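Local coordinates for uncharacterized protein YLR021W (Saccharomyces cerevisiae, PDB 2Z5B) that works in yeast 20S proteasome assembly as a chaperone subunit that pairs with POC4, binds proteasome precursors and facilitates formation of the alpha-ring, at residues Ser3-Thr8 with Glu26-Ala31; Ile42-Glu47 with Ser144-Ile149. One frame throughout, in Å; residues are numbered along the deposited sequence.

Overall arrangement
Contacts 1 and 2 lie in series along the chain and meet in one mixed beta sheet, their centres about 11 Å apart. Contact 1 sets strand 3-9, one of the two outermost of the chain's sheet, antiparallel against 26-33; contact 2 joins 38-44 in parallel to 140-145, further in. The strands 26-33 and 38-44, neighbours in the sheet, connect them: Tyr28 O lies 2.7 Å from Arg43 N and Glu26 O lies 2.9 Å from Asn45 N, both probable hydrogen bonds. Leu27 CD1 also packs 3.7 Å from Arg43 O. Both contacts reach the chain of Protein YPL144W, the partner subunit of the heterodimer, so this part of the sheet contributes to the dimer interface.

Contact 1 of 2, residues Ser3-Thr8 with Glu26-Ala31; sequences SYEFQT and ELYVQA
Ser3 and Gln30 are joined by a nearly straight side-chain bond: Gln30 NE2 donates to Ser3 OG over 2.8 Å with an angle of 173° at the hydrogen, and the hydroxyl oxygen lies in the amide plane. On the same face, Glu5 OE1 comes to the edge of the Tyr28 ring and approaches Tyr28 OH at 2.5 Å; this hydrogen bond is somewhat doubtful, because the place of the hydroxyl is less sure. Further along, Gln7 bends at chi2 (72°) and brings its amide beside the CB-CD1 side of Tyr28, Gln7 OE1 3.4 Å from Tyr28 CD1; the side chains cross at about a right angle, with amide and ring planes 27° apart. The other end of that amide, Gln7 NE2, reaches Thr8 O at 2.9 Å on a lone pair, while Leu27 N gives the same oxygen a second bond from above the carbonyl plane. Cut back to an alanine here, Gln7 would lose its amide, and Thr8 O would probably be left with Leu27 N as its one donor of the two described, the CD1 side of Tyr28 losing its neighbour.

These side chains ride on an antiparallel ladder at the edge of the chain's mixed sheet, the strand axes 4.5 Å apart at closest and running in nearly opposite directions. Tyr4-Ala31, Phe6-Val29 and Thr8-Leu27 are hydrogen-bonded pairs; Val29 N to Phe6 O, at 2.8 Å, is among the straightest of their six bonds. Glu5-Gln30 and Gln7-Tyr28 are the non-hydrogen-bonded pairs between them, where CA-H...O contacts such as Glu5 CA to Val29 O (3.1 Å) fill in.

Outside the ladder, Gln30 OE1 accepts from Gln41 and Gln30 NE2 also hydrogen-bonds Thr32 OG1, which ties down both ends of the amide. Tyr4, Phe6 and Thr8 pack on helix 162-176, whereas Tyr28, Glu5 and Ser3 pack against Thr8 of the chain of Protein YPL144W.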
loop_
_atom_site.group_PDB
_atom_site.type_symbol
_atom_site.label_atom_id
_atom_site.label_comp_id
_atom_site.label_asym_id
_atom_site.label_seq_id
_atom_site.Cartn_x
_atom_site.Cartn_y
_atom_site.Cartn_z
ATOM N N SER B 3 -6.237 -10.199 -2.335
ATOM C CA SER B 3 -6.540 -8.821 -1.972
ATOM C C SER B 3 -7.671 -8.842 -0.945
ATOM O O SER B 3 -8.570 -9.695 -1.019
ATOM C CB SER B 3 -6.923 -8.020 -3.210
ATOM O OG SER B 3 -7.222 -6.671 -2.886
ATOM N N TYR B 4 -7.567 -7.953 0.044
ATOM C CA TYR B 4 -8.637 -7.686 0.992
ATOM C C TYR B 4 -9.094 -6.255 0.772
ATOM O O TYR B 4 -8.279 -5.390 0.429
ATOM C CB TYR B 4 -8.153 -7.853 2.436
ATOM C CG TYR B 4 -7.535 -9.205 2.715
ATOM C CD1 TYR B 4 -8.319 -10.282 3.140
ATOM C CD2 TYR B 4 -6.158 -9.411 2.539
ATOM C CE1 TYR B 4 -7.737 -11.529 3.388
ATOM C CE2 TYR B 4 -5.579 -10.635 2.783
ATOM C CZ TYR B 4 -6.373 -11.693 3.200
ATOM O OH TYR B 4 -5.794 -12.925 3.446
ATOM N N GLU B 5 -10.389 -5.999 0.933
ATOM C CA GLU B 5 -10.909 -4.635 0.743
ATOM C C GLU B 5 -12.221 -4.394 1.475
ATOM O O GLU B 5 -12.932 -5.344 1.828
ATOM C CB GLU B 5 -11.085 -4.305 -0.746
ATOM C CG GLU B 5 -12.374 -4.857 -1.335
ATOM C CD GLU B 5 -12.522 -4.621 -2.822
ATOM O OE1 GLU B 5 -12.022 -3.602 -3.348
ATOM O OE2 GLU B 5 -13.182 -5.467 -3.469
ATOM N N PHE B 6 -12.537 -3.115 1.676
ATOM C CA PHE B 6 -13.751 -2.688 2.396
ATOM C C PHE B 6 -14.044 -1.265 1.986
ATOM O O PHE B 6 -13.155 -0.401 2.012
ATOM C CB PHE B 6 -13.541 -2.744 3.918
ATOM C CG PHE B 6 -14.822 -2.642 4.731
ATOM C CD1 PHE B 6 -15.582 -3.780 4.996
ATOM C CD2 PHE B 6 -15.241 -1.420 5.253
ATOM C CE1 PHE B 6 -16.760 -3.695 5.756
ATOM C CE2 PHE B 6 -16.407 -1.322 6.029
ATOM C CZ PHE B 6 -17.172 -2.473 6.275
ATOM N N GLN B 7 -15.292 -1.027 1.607
ATOM C CA GLN B 7 -15.720 0.275 1.140
ATOM C C GLN B 7 -16.906 0.719 1.977
ATOM O O GLN B 7 -17.888 -0.020 2.146
ATOM C CB GLN B 7 -16.094 0.225 -0.350
ATOM C CG GLN B 7 -16.690 1.527 -0.908
ATOM C CD GLN B 7 -15.676 2.654 -1.077
ATOM O OE1 GLN B 7 -14.849 2.633 -1.993
ATOM N NE2 GLN B 7 -15.772 3.675 -0.222
ATOM N N THR B 8 -16.795 1.925 2.514
ATOM C CA THR B 8 -17.882 2.529 3.250
ATOM C C THR B 8 -17.806 4.044 3.119
ATOM O O THR B 8 -17.202 4.555 2.172
ATOM C CB THR B 8 -17.911 2.050 4.735
ATOM O OG1 THR B 8 -19.027 2.650 5.401
ATOM C CG2 THR B 8 -16.606 2.401 5.445
ATOM N N GLU B 26 -16.337 8.950 0.929
ATOM C CA GLU B 26 -16.118 7.515 0.777
ATOM C C GLU B 26 -14.802 7.106 1.440
ATOM O O GLU B 26 -13.757 7.716 1.190
ATOM C CB GLU B 26 -16.102 7.109 -0.704
ATOM C CG GLU B 26 -17.421 7.337 -1.461
ATOM C CD GLU B 26 -17.353 6.878 -2.901
ATOM O OE1 GLU B 26 -16.279 6.383 -3.319
ATOM O OE2 GLU B 26 -18.371 7.006 -3.622
ATOM N N LEU B 27 -14.855 6.088 2.292
ATOM C CA LEU B 27 -13.635 5.524 2.870
ATOM C C LEU B 27 -13.399 4.167 2.243
ATOM O O LEU B 27 -14.287 3.308 2.251
ATOM C CB LEU B 27 -13.703 5.409 4.402
ATOM C CG LEU B 27 -12.381 5.025 5.100
ATOM C CD1 LEU B 27 -11.436 6.215 5.177
ATOM C CD2 LEU B 27 -12.593 4.430 6.496
ATOM N N TYR B 28 -12.209 3.990 1.675
ATOM C CA TYR B 28 -11.841 2.734 1.016
ATOM C C TYR B 28 -10.556 2.170 1.591
ATOM O O TYR B 28 -9.523 2.847 1.639
ATOM C CB TYR B 28 -11.707 2.907 -0.496
ATOM C CG TYR B 28 -11.306 1.624 -1.198
ATOM C CD1 TYR B 28 -12.225 0.583 -1.376
ATOM C CD2 TYR B 28 -10.000 1.443 -1.668
ATOM C CE1 TYR B 28 -11.849 -0.606 -2.010
ATOM C CE2 TYR B 28 -9.622 0.270 -2.296
ATOM C CZ TYR B 28 -10.549 -0.748 -2.453
ATOM O OH TYR B 28 -10.177 -1.914 -3.070
ATOM N N VAL B 29 -10.645 0.933 2.063
ATOM C CA VAL B 29 -9.501 0.259 2.626
ATOM C C VAL B 29 -9.207 -0.951 1.762
ATOM O O VAL B 29 -10.132 -1.637 1.279
ATOM C CB VAL B 29 -9.737 -0.106 4.086
ATOM C CG1 VAL B 29 -8.532 -0.747 4.664
ATOM C CG2 VAL B 29 -10.065 1.176 4.903
ATOM N N GLN B 30 -7.918 -1.181 1.523
ATOM C CA GLN B 30 -7.480 -2.386 0.806
ATOM C C GLN B 30 -6.135 -2.821 1.359
ATOM O O GLN B 30 -5.315 -1.986 1.812
ATOM C CB GLN B 30 -7.420 -2.148 -0.707
ATOM C CG GLN B 30 -7.074 -3.412 -1.563
ATOM C CD GLN B 30 -5.587 -3.734 -1.596
ATOM O OE1 GLN B 30 -4.746 -2.889 -1.272
ATOM N NE2 GLN B 30 -5.253 -4.958 -1.979
ATOM N N ALA B 31 -5.915 -4.130 1.379
ATOM C CA ALA B 31 -4.672 -4.664 1.893
ATOM C C ALA B 31 -4.198 -5.857 1.084
ATOM O O ALA B 31 -4.992 -6.755 0.723
ATOM C CB ALA B 31 -4.810 -5.032 3.350
#

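Contact 2 of 2, residues Ile42-Glu47 with Ser144-Ile149; sequences IRLNGE and SMSSKI
Ile42 and Met145 form the parallel bridge of this contact, where strands 38-44 and 140-145, parallel neighbours in the mixed sheet, come to their ends, and two backbone bonds define it. Ile42 N donates to Ser144 O at 2.8 Å and Ser146 N donates to Ile42 O at 3.0 Å, so Ile42 is bonded to the residues flanking Met145. Met145 CA adds a CA-H...O contact to Ile42 O.

The apolar contacts start from this pair. The two side chains run alongside each other, pointing the same way, and Ile42 CD1 meets Met145 CE at 3.4 Å, tighter than usual for two carbons. With Ile42 CG2 anti to the backbone N (CG1 at chi1 -43°), that branch meets Ile149 CD1 at 3.6 Å, the two isoleucines crossing at about a right angle. Leu44 CB packs on Ile149 CG1 at 3.8 Å, and Leu44 CD2 rests against the backbone of Lys148, 3.5 Å from its O. Leu27 of the neighbouring strand touches both isoleucines.

Turns shape the ends of both segments. Residues Leu44 to Glu47 make a type I' turn, closed by bonds in both directions between Leu44 and Glu47, and Glu47 O lies 3.4 Å from Ser146 CB. Ser146 OG accepts from Lys148 N at 3.1 Å, an ST turn that starts the bend toward Ile149.

Arg43 and Ser144 find polar partners away from the other segment: Arg43 NH1 donates to Gly46 O of its own turn and to Pro40 O of the chain of Protein YPL144W, and Ser144 OG bonds Tyr62 OH of that chain. Across the two segments, then, direction and register rest on the backbone bonds, and side-chain cohesion on aliphatic contact.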
loop_
_atom_site.group_PDB
_atom_site.type_symbol
_atom_site.label_atom_id
_atom_site.label_comp_id
_atom_site.label_asym_id
_atom_site.label_seq_id
_atom_site.Cartn_x
_atom_site.Cartn_y
_atom_site.Cartn_z
ATOM N N ILE B 42 -5.470 3.247 2.806
ATOM C CA ILE B 42 -6.671 3.892 3.370
ATOM C C ILE B 42 -6.981 5.168 2.606
ATOM O O ILE B 42 -6.342 6.203 2.818
ATOM C CB ILE B 42 -6.553 4.209 4.871
ATOM C CG1 ILE B 42 -5.924 3.031 5.639
ATOM C CG2 ILE B 42 -7.941 4.532 5.425
ATOM C CD1 ILE B 42 -5.530 3.350 7.064
ATOM N N ARG B 43 -7.949 5.097 1.713
ATOM C CA ARG B 43 -8.232 6.200 0.819
ATOM C C ARG B 43 -9.499 6.961 1.193
ATOM O O ARG B 43 -10.506 6.363 1.556
ATOM C CB ARG B 43 -8.366 5.689 -0.611
ATOM C CG ARG B 43 -7.076 5.119 -1.184
ATOM C CD ARG B 43 -7.287 4.862 -2.643
ATOM N NE ARG B 43 -6.148 4.208 -3.289
ATOM C CZ ARG B 43 -5.780 4.450 -4.541
ATOM N NH1 ARG B 43 -6.420 5.388 -5.246
ATOM N NH2 ARG B 43 -4.745 3.788 -5.074
ATOM N N LEU B 44 -9.441 8.282 1.043
ATOM C CA LEU B 44 -10.583 9.158 1.297
ATOM C C LEU B 44 -10.977 9.774 -0.022
ATOM O O LEU B 44 -10.191 10.513 -0.621
ATOM C CB LEU B 44 -10.232 10.258 2.308
ATOM C CG LEU B 44 -11.367 11.229 2.711
ATOM C CD1 LEU B 44 -12.605 10.474 3.142
ATOM C CD2 LEU B 44 -10.913 12.168 3.810
ATOM N N ASN B 45 -12.188 9.454 -0.473
ATOM C CA ASN B 45 -12.647 9.804 -1.822
ATOM C C ASN B 45 -11.620 9.414 -2.902
ATOM O O ASN B 45 -11.396 10.154 -3.851
ATOM C CB ASN B 45 -13.018 11.296 -1.915
ATOM C CG ASN B 45 -14.340 11.631 -1.202
ATOM O OD1 ASN B 45 -14.614 12.794 -0.899
ATOM N ND2 ASN B 45 -15.156 10.624 -0.948
ATOM N N GLY B 46 -11.004 8.241 -2.735
ATOM C CA GLY B 46 -10.026 7.717 -3.711
ATOM C C GLY B 46 -8.630 8.293 -3.542
ATOM O O GLY B 46 -7.655 7.831 -4.170
ATOM N N GLU B 47 -8.521 9.312 -2.694
ATOM C CA GLU B 47 -7.250 10.013 -2.530
ATOM C C GLU B 47 -6.357 9.363 -1.492
ATOM O O GLU B 47 -6.832 8.760 -0.532
ATOM C CB GLU B 47 -7.464 11.501 -2.209
ATOM C CG GLU B 47 -8.218 12.223 -3.300
ATOM C CD GLU B 47 -8.438 13.705 -3.014
ATOM O OE1 GLU B 47 -7.817 14.239 -2.064
ATOM O OE2 GLU B 47 -9.232 14.328 -3.767
ATOM N N SER B 144 -0.296 3.368 3.230
ATOM C CA SER B 144 -0.506 4.527 2.377
ATOM C C SER B 144 -1.908 5.041 2.643
ATOM O O SER B 144 -2.873 4.276 2.583
ATOM C CB SER B 144 -0.331 4.170 0.900
ATOM O OG SER B 144 1.000 3.771 0.617
ATOM N N MET B 145 -2.027 6.327 2.941
ATOM C CA MET B 145 -3.325 6.875 3.314
ATOM C C MET B 145 -3.514 8.343 2.942
ATOM O O MET B 145 -2.548 9.030 2.621
ATOM C CB MET B 145 -3.586 6.648 4.817
ATOM C CG MET B 145 -2.572 7.281 5.778
ATOM S SD MET B 145 -2.917 6.802 7.510
ATOM C CE MET B 145 -4.683 6.641 7.460
ATOM N N SER B 146 -4.765 8.798 2.981
ATOM C CA SER B 146 -5.088 10.225 2.851
ATOM C C SER B 146 -4.909 10.913 4.202
ATOM O O SER B 146 -5.564 10.541 5.179
ATOM C CB SER B 146 -6.531 10.402 2.382
ATOM O OG SER B 146 -6.975 11.749 2.537
ATOM N N SER B 147 -4.034 11.920 4.248
ATOM C CA SER B 147 -3.851 12.754 5.435
ATOM C C SER B 147 -5.125 13.528 5.812
ATOM O O SER B 147 -5.263 14.011 6.939
ATOM C CB SER B 147 -2.710 13.747 5.197
ATOM O OG SER B 147 -3.000 14.574 4.085
ATOM N N LYS B 148 -6.046 13.649 4.862
ATOM C CA LYS B 148 -7.282 14.413 5.062
ATOM C C LYS B 148 -8.348 13.675 5.879
ATOM O O LYS B 148 -9.387 14.255 6.222
ATOM C CB LYS B 148 -7.854 14.859 3.716
ATOM C CG LYS B 148 -6.861 15.671 2.880
ATOM C CD LYS B 148 -7.503 16.908 2.265
ATOM C CE LYS B 148 -7.422 18.120 3.204
ATOM N NZ LYS B 148 -6.022 18.629 3.375
ATOM N N ILE B 149 -8.101 12.398 6.182
ATOM C CA ILE B 149 -8.960 11.642 7.100
ATOM C C ILE B 149 -8.788 12.167 8.530
ATOM O O ILE B 149 -9.717 12.129 9.338
ATOM C CB ILE B 149 -8.646 10.116 7.085
ATOM C CG1 ILE B 149 -8.721 9.544 5.668
ATOM C CG2 ILE B 149 -9.617 9.348 7.999
ATOM C CD1 ILE B 149 -8.117 8.171 5.531
#